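Local coordinates for amino acid ABC transporter, periplasmic amino acid-binding protein, putative (Streptococcus pneumoniae, PDB 4I62), which binds L-arginine between its two lobes and probably delivers it, as a membrane-anchored lipoprotein, to an amino acid ABC transporter, at residues G39-A44 against A74-L79; D91-S96 against A105-S110; D120-Y125 against E240-T245. One frame throughout, in Å; residues are numbered along the deposited sequence.

All three contacts belong to the periplasmic binding protein type II fold, and they differ in chemistry as they differ in place. Contact 1 is a buried, wholly apolar join of strand 40-45 to helix 67-79. Contact 2, also buried and apolar between its segments, lies nearest the chain centre, and its loop, 105-110, turns polar groups toward the bound arginine. Contact 3 is partly buried and polar, a helix carboxylate holding a backbone N-H. Contacts 1 and 2 meet where Ile-75 and Val-43 pack on Ile-106; contacts 1 and 3 meet where helices 67-79 and 236-251 lie together, Leu-79 on Ala-241 and Ala-74 on Thr-245.

Contact 1. Residues G39-A44 against A74-L79; sequences GKLVVA and AIATEL
Leu-41 carries its CG anti to the backbone N (chi1 176°), a torsion that extends the side chain from strand 40-44 toward helix 74-79 and offers both methyls to it. On the helix, Ile-75 has CG1 beside its own backbone N (chi1 -62°), which leaves the branch methyl CG2 facing the strand. The two side chains meet at a slant, with CD2 of Leu-41 3.8 Å from CG2 of Ile-75. The same CD2 lies 4.2 Å from CB of Ala-76, where the small residue lets the leucine come close to the helix backbone. The other methyl, CD1 of Leu-41, reaches CD1 of Leu-79 at 4.0 Å, these two side chains crossing at about a right angle. One forked leucine thus touches three residues over one helical turn, and purely apolar residues suit a place where all four are buried.

The short axes pass 8.9 Å apart and run nearly antiparallel, at 155°. This is the helix of a beta-alpha-beta crossover from strand 40-45 to the adjacent parallel strand 82-87, with the hairpin 54-65 inserted before the helix. Strand 40-45 is the middle of three parallel strands, between 82-87 and 104-105. Leu-83 of strand 82-87 also touches Ala-76, extending the apolar layer, while helix 236-251 packs on the helix through Thr-245 against Ile-75.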
loop_
_atom_site.group_PDB
_atom_site.type_symbol
_atom_site.label_atom_id
_atom_site.label_comp_id
_atom_site.label_asym_id
_atom_site.label_seq_id
_atom_site.Cartn_x
_atom_site.Cartn_y
_atom_site.Cartn_z
ATOM N N GLY A 39 -4.741 14.169 22.339
ATOM C CA GLY A 39 -3.436 14.738 22.047
ATOM C C GLY A 39 -2.580 13.970 21.057
ATOM O O GLY A 39 -1.410 14.331 20.850
ATOM N N LYS A 40 -3.148 12.956 20.410
ATOM C CA LYS A 40 -2.368 12.155 19.467
ATOM C C LYS A 40 -3.286 11.530 18.431
ATOM O O LYS A 40 -4.470 11.374 18.679
ATOM C CB LYS A 40 -1.525 11.096 20.167
ATOM C CG LYS A 40 -2.310 10.050 20.873
ATOM C CD LYS A 40 -1.317 9.163 21.618
ATOM C CE LYS A 40 -1.997 8.003 22.282
ATOM N NZ LYS A 40 -0.975 7.189 23.011
ATOM N N LEU A 41 -2.708 11.265 17.270
ATOM C CA LEU A 41 -3.385 10.670 16.127
ATOM C C LEU A 41 -2.737 9.304 15.917
ATOM O O LEU A 41 -1.542 9.234 15.646
ATOM C CB LEU A 41 -3.164 11.538 14.876
ATOM C CG LEU A 41 -3.748 10.997 13.559
ATOM C CD1 LEU A 41 -5.259 11.079 13.568
ATOM C CD2 LEU A 41 -3.145 11.748 12.380
ATOM N N VAL A 42 -3.504 8.220 16.027
ATOM C CA VAL A 42 -2.961 6.869 15.873
ATOM C C VAL A 42 -3.227 6.356 14.469
ATOM O O VAL A 42 -4.375 6.273 14.041
ATOM C CB VAL A 42 -3.574 5.910 16.922
ATOM C CG1 VAL A 42 -2.947 4.526 16.780
ATOM C CG2 VAL A 42 -3.367 6.419 18.366
ATOM N N VAL A 43 -2.157 6.066 13.739
ATOM C CA VAL A 43 -2.248 5.658 12.328
ATOM C C VAL A 43 -1.780 4.215 12.170
ATOM O O VAL A 43 -0.625 3.890 12.445
ATOM C CB VAL A 43 -1.377 6.591 11.467
ATOM C CG1 VAL A 43 -1.356 6.122 9.991
ATOM C CG2 VAL A 43 -1.895 8.052 11.522
ATOM N N ALA A 44 -2.691 3.387 11.703
ATOM C CA ALA A 44 -2.384 1.975 11.398
ATOM C C ALA A 44 -1.779 1.843 10.014
ATOM O O ALA A 44 -2.274 2.456 9.054
ATOM C CB ALA A 44 -3.638 1.127 11.505
ATOM N N ALA A 74 1.764 15.429 8.286
ATOM C CA ALA A 74 1.073 16.645 7.883
ATOM C C ALA A 74 -0.333 16.705 8.477
ATOM O O ALA A 74 -0.794 17.766 8.905
ATOM C CB ALA A 74 1.056 16.791 6.345
ATOM N N ILE A 75 -1.040 15.568 8.494
ATOM C CA ILE A 75 -2.366 15.531 9.093
ATOM C C ILE A 75 -2.294 15.803 10.595
ATOM O O ILE A 75 -3.091 16.550 11.128
ATOM C CB ILE A 75 -3.069 14.175 8.772
ATOM C CG1 ILE A 75 -3.262 14.019 7.270
ATOM C CG2 ILE A 75 -4.367 14.053 9.561
ATOM C CD1 ILE A 75 -3.623 12.596 6.856
ATOM N N ALA A 76 -1.344 15.174 11.281
ATOM C CA ALA A 76 -1.207 15.379 12.720
ATOM C C ALA A 76 -0.901 16.850 13.013
ATOM O O ALA A 76 -1.467 17.414 13.939
ATOM C CB ALA A 76 -0.125 14.473 13.290
ATOM N N THR A 77 -0.035 17.482 12.216
ATOM C CA THR A 77 0.298 18.907 12.377
ATOM C C THR A 77 -0.970 19.758 12.186
ATOM O O THR A 77 -1.237 20.693 12.968
ATOM C CB THR A 77 1.370 19.340 11.339
ATOM O OG1 THR A 77 2.603 18.665 11.629
ATOM C CG2 THR A 77 1.595 20.847 11.381
ATOM N N GLU A 78 -1.768 19.448 11.161
ATOM C CA GLU A 78 -3.041 20.143 10.909
ATOM C C GLU A 78 -3.979 20.069 12.113
ATOM O O GLU A 78 -4.622 21.067 12.455
ATOM C CB GLU A 78 -3.730 19.584 9.649
ATOM C CG GLU A 78 -5.126 20.155 9.378
ATOM C CD GLU A 78 -5.107 21.644 9.122
ATOM O OE1 GLU A 78 -4.118 22.138 8.527
ATOM O OE2 GLU A 78 -6.086 22.330 9.510
ATOM N N LEU A 79 -4.028 18.909 12.766
ATOM C CA LEU A 79 -4.880 18.688 13.920
ATOM C C LEU A 79 -4.270 19.201 15.230
ATOM O O LEU A 79 -4.945 19.226 16.256
ATOM C CB LEU A 79 -5.144 17.196 14.063
ATOM C CG LEU A 79 -5.972 16.546 12.945
ATOM C CD1 LEU A 79 -5.976 15.020 13.054
ATOM C CD2 LEU A 79 -7.391 17.060 12.991
#

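Contact 2. Residues D91-S96 against A105-S110; sequences DNVLAS and AISGVS. With ARG (arginine), chain B.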
loop_
_atom_site.group_PDB
_atom_site.type_symbol
_atom_site.label_atom_id
_atom_site.label_comp_id
_atom_site.label_asym_id
_atom_site.label_seq_id
_atom_site.Cartn_x
_atom_site.Cartn_y
_atom_site.Cartn_z
ATOM N N ASP A 91 -3.320 -7.232 6.754
ATOM C CA ASP A 91 -4.584 -7.947 6.969
ATOM C C ASP A 91 -5.354 -7.398 8.171
ATOM O O ASP A 91 -6.560 -7.618 8.284
ATOM C CB ASP A 91 -4.302 -9.463 7.143
ATOM C CG ASP A 91 -5.473 -10.337 6.739
ATOM O OD1 ASP A 91 -6.255 -9.936 5.847
ATOM O OD2 ASP A 91 -5.598 -11.435 7.312
ATOM N N ASN A 92 -4.638 -6.760 9.116
ATOM C CA ASN A 92 -5.259 -6.250 10.338
ATOM C C ASN A 92 -5.490 -4.727 10.354
ATOM O O ASN A 92 -6.118 -4.186 11.314
ATOM C CB ASN A 92 -4.419 -6.657 11.553
ATOM C CG ASN A 92 -4.333 -8.172 11.727
ATOM O OD1 ASN A 92 -3.309 -8.707 12.188
ATOM N ND2 ASN A 92 -5.367 -8.853 11.342
ATOM N N VAL A 93 -4.985 -4.022 9.345
ATOM C CA VAL A 93 -5.018 -2.551 9.339
ATOM C C VAL A 93 -6.438 -1.982 9.362
ATOM O O VAL A 93 -6.797 -1.160 10.243
ATOM C CB VAL A 93 -4.210 -2.016 8.143
ATOM C CG1 VAL A 93 -4.518 -0.562 7.840
ATOM C CG2 VAL A 93 -2.747 -2.185 8.401
ATOM N N LEU A 94 -7.281 -2.412 8.435
ATOM C CA LEU A 94 -8.629 -1.874 8.412
ATOM C C LEU A 94 -9.443 -2.279 9.632
ATOM O O LEU A 94 -10.188 -1.452 10.200
ATOM C CB LEU A 94 -9.330 -2.219 7.100
ATOM C CG LEU A 94 -8.775 -1.490 5.884
ATOM C CD1 LEU A 94 -9.347 -2.026 4.580
ATOM C CD2 LEU A 94 -8.976 0.056 6.006
ATOM N N ALA A 95 -9.290 -3.519 10.068
ATOM C CA ALA A 95 -10.008 -3.977 11.258
ATOM C C ALA A 95 -9.684 -3.106 12.468
ATOM O O ALA A 95 -10.554 -2.851 13.301
ATOM C CB ALA A 95 -9.671 -5.426 11.537
ATOM N N SER A 96 -8.445 -2.647 12.560
ATOM C CA SER A 96 -8.033 -1.836 13.701
ATOM C C SER A 96 -8.708 -0.479 13.690
ATOM O O SER A 96 -9.019 0.078 14.746
ATOM C CB SER A 96 -6.520 -1.678 13.720
ATOM O OG SER A 96 -5.939 -2.952 13.881
ATOM N N ALA A 105 -6.276 4.685 8.819
ATOM C CA ALA A 105 -5.375 3.793 8.091
ATOM C C ALA A 105 -4.769 4.612 6.964
ATOM O O ALA A 105 -5.502 5.089 6.088
ATOM C CB ALA A 105 -6.110 2.592 7.521
ATOM N N ILE A 106 -3.448 4.766 7.003
ATOM C CA ILE A 106 -2.711 5.420 5.919
ATOM C C ILE A 106 -1.636 4.398 5.531
ATOM O O ILE A 106 -0.578 4.319 6.167
ATOM C CB ILE A 106 -2.082 6.781 6.315
ATOM C CG1 ILE A 106 -3.119 7.676 7.007
ATOM C CG2 ILE A 106 -1.538 7.443 5.052
ATOM C CD1 ILE A 106 -2.547 9.031 7.468
ATOM N N SER A 107 -1.953 3.581 4.520
ATOM C CA SER A 107 -1.174 2.375 4.316
ATOM C C SER A 107 -1.311 1.893 2.874
ATOM O O SER A 107 -1.418 0.672 2.625
ATOM C CB SER A 107 -1.604 1.283 5.305
ATOM O OG SER A 107 -0.675 0.193 5.389
ATOM N N GLY A 108 -1.348 2.831 1.932
ATOM C CA GLY A 108 -1.552 2.462 0.537
ATOM C C GLY A 108 -2.888 1.762 0.322
ATOM O O GLY A 108 -2.979 0.844 -0.490
ATOM N N VAL A 109 -3.922 2.221 1.016
ATOM C CA VAL A 109 -5.228 1.552 1.012
ATOM C C VAL A 109 -6.077 1.952 -0.194
ATOM O O VAL A 109 -6.397 3.155 -0.362
ATOM C CB VAL A 109 -6.023 1.856 2.304
ATOM C CG1 VAL A 109 -7.378 1.177 2.287
ATOM C CG2 VAL A 109 -5.247 1.462 3.528
ATOM N N SER A 110 -6.441 0.990 -1.029
ATOM C CA SER A 110 -7.314 1.242 -2.140
ATOM C C SER A 110 -8.761 1.389 -1.702
ATOM O O SER A 110 -9.301 0.611 -0.897
ATOM C CB SER A 110 -7.261 0.035 -3.079
ATOM O OG SER A 110 -5.942 -0.202 -3.580
HETATM N N ARG B . -3.646 -1.196 -2.312
HETATM C CA ARG B . -3.868 -2.575 -1.803
HETATM C C ARG B . -5.109 -2.650 -0.918
HETATM O O ARG B . -5.569 -1.601 -0.420
HETATM C CB ARG B . -2.626 -3.112 -1.117
HETATM C CG ARG B . -2.121 -2.215 0.017
HETATM C CD ARG B . -1.070 -2.905 0.861
HETATM N NE ARG B . -0.407 -1.937 1.715
HETATM C CZ ARG B . 0.535 -2.218 2.593
HETATM N NH1 ARG B . 1.061 -1.246 3.330
HETATM N NH2 ARG B . 0.948 -3.475 2.745
HETATM O OXT ARG B . -5.588 -3.810 -0.693
#
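Val-93 is the first residue of helix segment 91-96 to meet the loop 105-110, and it does so through one branch. With CG1 anti to the backbone N (chi1 164°), that methyl points into the loop and sits 3.5 Å from CB of Ala-105, a close apolar contact that the small alanine side chain permits. CG1 of Val-93 also lies 4.3 Å from CB of Ser-107, so the valine packs against the carbon of a residue whose oxygens serve the ligand. One position on, the CB of Leu-94 does not point straight at the loop, but the extended side chain carries CD2 to it: CD2 of Leu-94 comes within 4.1 Å of CB of Ala-105 and also touches CG1 of Val-109.

This is the ligand-binding edge of one lobe in the periplasmic binding protein type II fold, where the loop following strand 104-105 lines the cleft and Ser-107 to Ser-110 form part of the arginine pocket. Carbonyl O of Ser-107 accepts from NE of the ligand at 2.9 Å and also from NH1, which bonds to OG of the same serine as well; that OG is bonded to Asn-46 N too. O of Gly-108, whose positive phi turns the chain, accepts from the ligand's amino N at 2.8 Å, and Ser-110 OG binds the same N while also pairing with Asp-225. The carboxylate is held by an almost straight bond from Ser-110 N to the ligand's O (2.8 Å, 173° at the hydrogen). Outside the loop, Arg-115 NH1 and Ile-160 N also bond the ligand, probably at its carboxylate, and Glu-53, Glu-198, Gln-156 and Asn-46 offer it acceptors.

Contact 3. Residues D120-Y125 against E240-T245; sequences DFSTPY and EAVDKT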
loop_
_atom_site.group_PDB
_atom_site.type_symbol
_atom_site.label_atom_id
_atom_site.label_comp_id
_atom_site.label_asym_id
_atom_site.label_seq_id
_atom_site.Cartn_x
_atom_site.Cartn_y
_atom_site.Cartn_z
ATOM N N ASP A 120 -15.403 5.525 6.131
ATOM C CA ASP A 120 -15.276 6.802 5.436
ATOM C C ASP A 120 -13.891 6.745 4.770
ATOM O O ASP A 120 -12.905 6.247 5.358
ATOM C CB ASP A 120 -15.293 7.994 6.420
ATOM C CG ASP A 120 -16.681 8.581 6.678
ATOM O OD1 ASP A 120 -17.707 7.941 6.324
ATOM O OD2 ASP A 120 -16.717 9.701 7.274
ATOM N N PHE A 121 -13.804 7.298 3.563
ATOM C CA PHE A 121 -12.525 7.492 2.923
ATOM C C PHE A 121 -12.292 8.957 2.647
ATOM O O PHE A 121 -13.205 9.700 2.276
ATOM C CB PHE A 121 -12.447 6.754 1.577
ATOM C CG PHE A 121 -12.153 5.279 1.691
ATOM C CD1 PHE A 121 -10.873 4.872 1.967
ATOM C CD2 PHE A 121 -13.133 4.325 1.501
ATOM C CE1 PHE A 121 -10.557 3.512 2.029
ATOM C CE2 PHE A 121 -12.819 2.957 1.580
ATOM C CZ PHE A 121 -11.532 2.563 1.843
ATOM N N SER A 122 -11.050 9.369 2.769
ATOM C CA SER A 122 -10.644 10.656 2.241
ATOM C C SER A 122 -10.830 10.716 0.740
ATOM O O SER A 122 -11.031 9.680 0.056
ATOM C CB SER A 122 -9.171 10.927 2.557
ATOM O OG SER A 122 -8.307 10.127 1.769
ATOM N N THR A 123 -10.730 11.922 0.199
ATOM C CA THR A 123 -10.528 12.080 -1.222
ATOM C C THR A 123 -9.260 11.277 -1.625
ATOM O O THR A 123 -8.344 11.095 -0.825
ATOM C CB THR A 123 -10.375 13.560 -1.535
ATOM O OG1 THR A 123 -10.584 13.790 -2.926
ATOM C CG2 THR A 123 -9.023 14.077 -1.175
ATOM N N PRO A 124 -9.194 10.779 -2.861
ATOM C CA PRO A 124 -8.031 9.958 -3.208
ATOM C C PRO A 124 -6.753 10.769 -3.291
ATOM O O PRO A 124 -6.780 11.975 -3.673
ATOM C CB PRO A 124 -8.366 9.426 -4.609
ATOM C CG PRO A 124 -9.825 9.608 -4.775
ATOM C CD PRO A 124 -10.285 10.678 -3.847
ATOM N N TYR A 125 -5.641 10.135 -2.986
ATOM C CA TYR A 125 -4.348 10.782 -3.071
ATOM C C TYR A 125 -3.357 10.150 -4.034
ATOM O O TYR A 125 -2.266 10.712 -4.204
ATOM C CB TYR A 125 -3.703 11.021 -1.702
ATOM C CG TYR A 125 -3.273 9.771 -0.972
ATOM C CD1 TYR A 125 -2.024 9.217 -1.180
ATOM C CD2 TYR A 125 -4.102 9.178 -0.016
ATOM C CE1 TYR A 125 -1.609 8.066 -0.477
ATOM C CE2 TYR A 125 -3.709 8.045 0.701
ATOM C CZ TYR A 125 -2.453 7.503 0.458
ATOM O OH TYR A 125 -2.047 6.399 1.171
ATOM N N GLU A 240 -12.676 16.139 6.941
ATOM C CA GLU A 240 -12.330 17.506 6.500
ATOM C C GLU A 240 -10.843 17.814 6.705
ATOM O O GLU A 240 -10.174 18.394 5.815
ATOM C CB GLU A 240 -13.189 18.553 7.214
ATOM C CG GLU A 240 -12.651 19.976 6.956
ATOM C CD GLU A 240 -13.444 21.052 7.650
ATOM O OE1 GLU A 240 -14.304 20.717 8.498
ATOM O OE2 GLU A 240 -13.216 22.241 7.339
ATOM N N ALA A 241 -10.349 17.523 7.898
ATOM C CA ALA A 241 -8.958 17.785 8.176
ATOM C C ALA A 241 -8.029 17.014 7.253
ATOM O O ALA A 241 -7.030 17.579 6.765
ATOM C CB ALA A 241 -8.640 17.498 9.637
ATOM N N VAL A 242 -8.343 15.746 7.037
ATOM C CA VAL A 242 -7.541 14.940 6.149
ATOM C C VAL A 242 -7.601 15.489 4.729
ATOM O O VAL A 242 -6.561 15.610 4.048
ATOM C CB VAL A 242 -7.999 13.464 6.229
ATOM C CG1 VAL A 242 -7.273 12.658 5.199
ATOM C CG2 VAL A 242 -7.736 12.882 7.605
ATOM N N ASP A 243 -8.797 15.809 4.259
ATOM C CA ASP A 243 -8.948 16.295 2.876
ATOM C C ASP A 243 -8.326 17.673 2.665
ATOM O O ASP A 243 -7.794 17.928 1.590
ATOM C CB ASP A 243 -10.426 16.278 2.476
ATOM C CG ASP A 243 -10.909 14.866 2.167
ATOM O OD1 ASP A 243 -10.078 13.919 2.186
ATOM O OD2 ASP A 243 -12.080 14.668 1.876
ATOM N N LYS A 244 -8.393 18.558 3.666
ATOM C CA LYS A 244 -7.700 19.839 3.572
ATOM C C LYS A 244 -6.202 19.607 3.363
ATOM O O LYS A 244 -5.555 20.303 2.591
ATOM C CB LYS A 244 -7.936 20.647 4.855
ATOM C CG LYS A 244 -7.144 21.934 4.939
ATOM C CD LYS A 244 -7.358 22.595 6.294
ATOM C CE LYS A 244 -6.778 23.998 6.349
ATOM N NZ LYS A 244 -5.362 24.051 5.907
ATOM N N THR A 245 -5.658 18.634 4.090
ATOM C CA THR A 245 -4.235 18.319 4.008
ATOM C C THR A 245 -3.855 17.729 2.649
ATOM O O THR A 245 -2.875 18.159 2.032
ATOM C CB THR A 245 -3.818 17.379 5.167
ATOM O OG1 THR A 245 -4.188 17.948 6.411
ATOM C CG2 THR A 245 -2.323 17.120 5.163
#
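Thr-123 and Asp-243 join the chain leaving strand 119-121 to helix 236-251, two parts of the periplasmic binding protein type II fold that lie far apart in sequence. The link is a side-chain-to-backbone hydrogen bond: the N-H of Thr-123 gives to OD1 of Asp-243 over 2.9 Å, with an angle of 151° at the hydrogen. It meets OD1 on the syn side but 30° out of the carboxylate plane, and a second, weak bond runs from the same N-H to OD2. Aspartate suits this place because its short side chain brings an acceptor from the helix to a backbone N-H of the chain that follows Phe-121.

Packing is tight on the inner side. CB of Ser-122 lies 3.1 Å from OD1 of Asp-243. CG1 of Val-242 comes to 3.7 Å of the same CB, from a direction roughly at right angles to the carboxylate; a small serine lets the helix come this near. Its chi1 of 73° sets OG between the backbone N and the carbonyl carbon, from where it gives a bond to O of Thr-123 and also pairs with Val-229 N of the neighbouring strand.

Toward the outer side the contact is looser and less buried. There CG2 of Thr-123 lies beside the carboxylate, and Asp-243 is itself only partly buried. Lys-239, one turn earlier on the helix, forms a salt bridge with OD2 and also bonds to O of Phe-121, which would tend to keep the carboxylate charged. The nearest approach of the Thr-123 methyl is CG2 to OD1 of Asp-243, 3.5 Å.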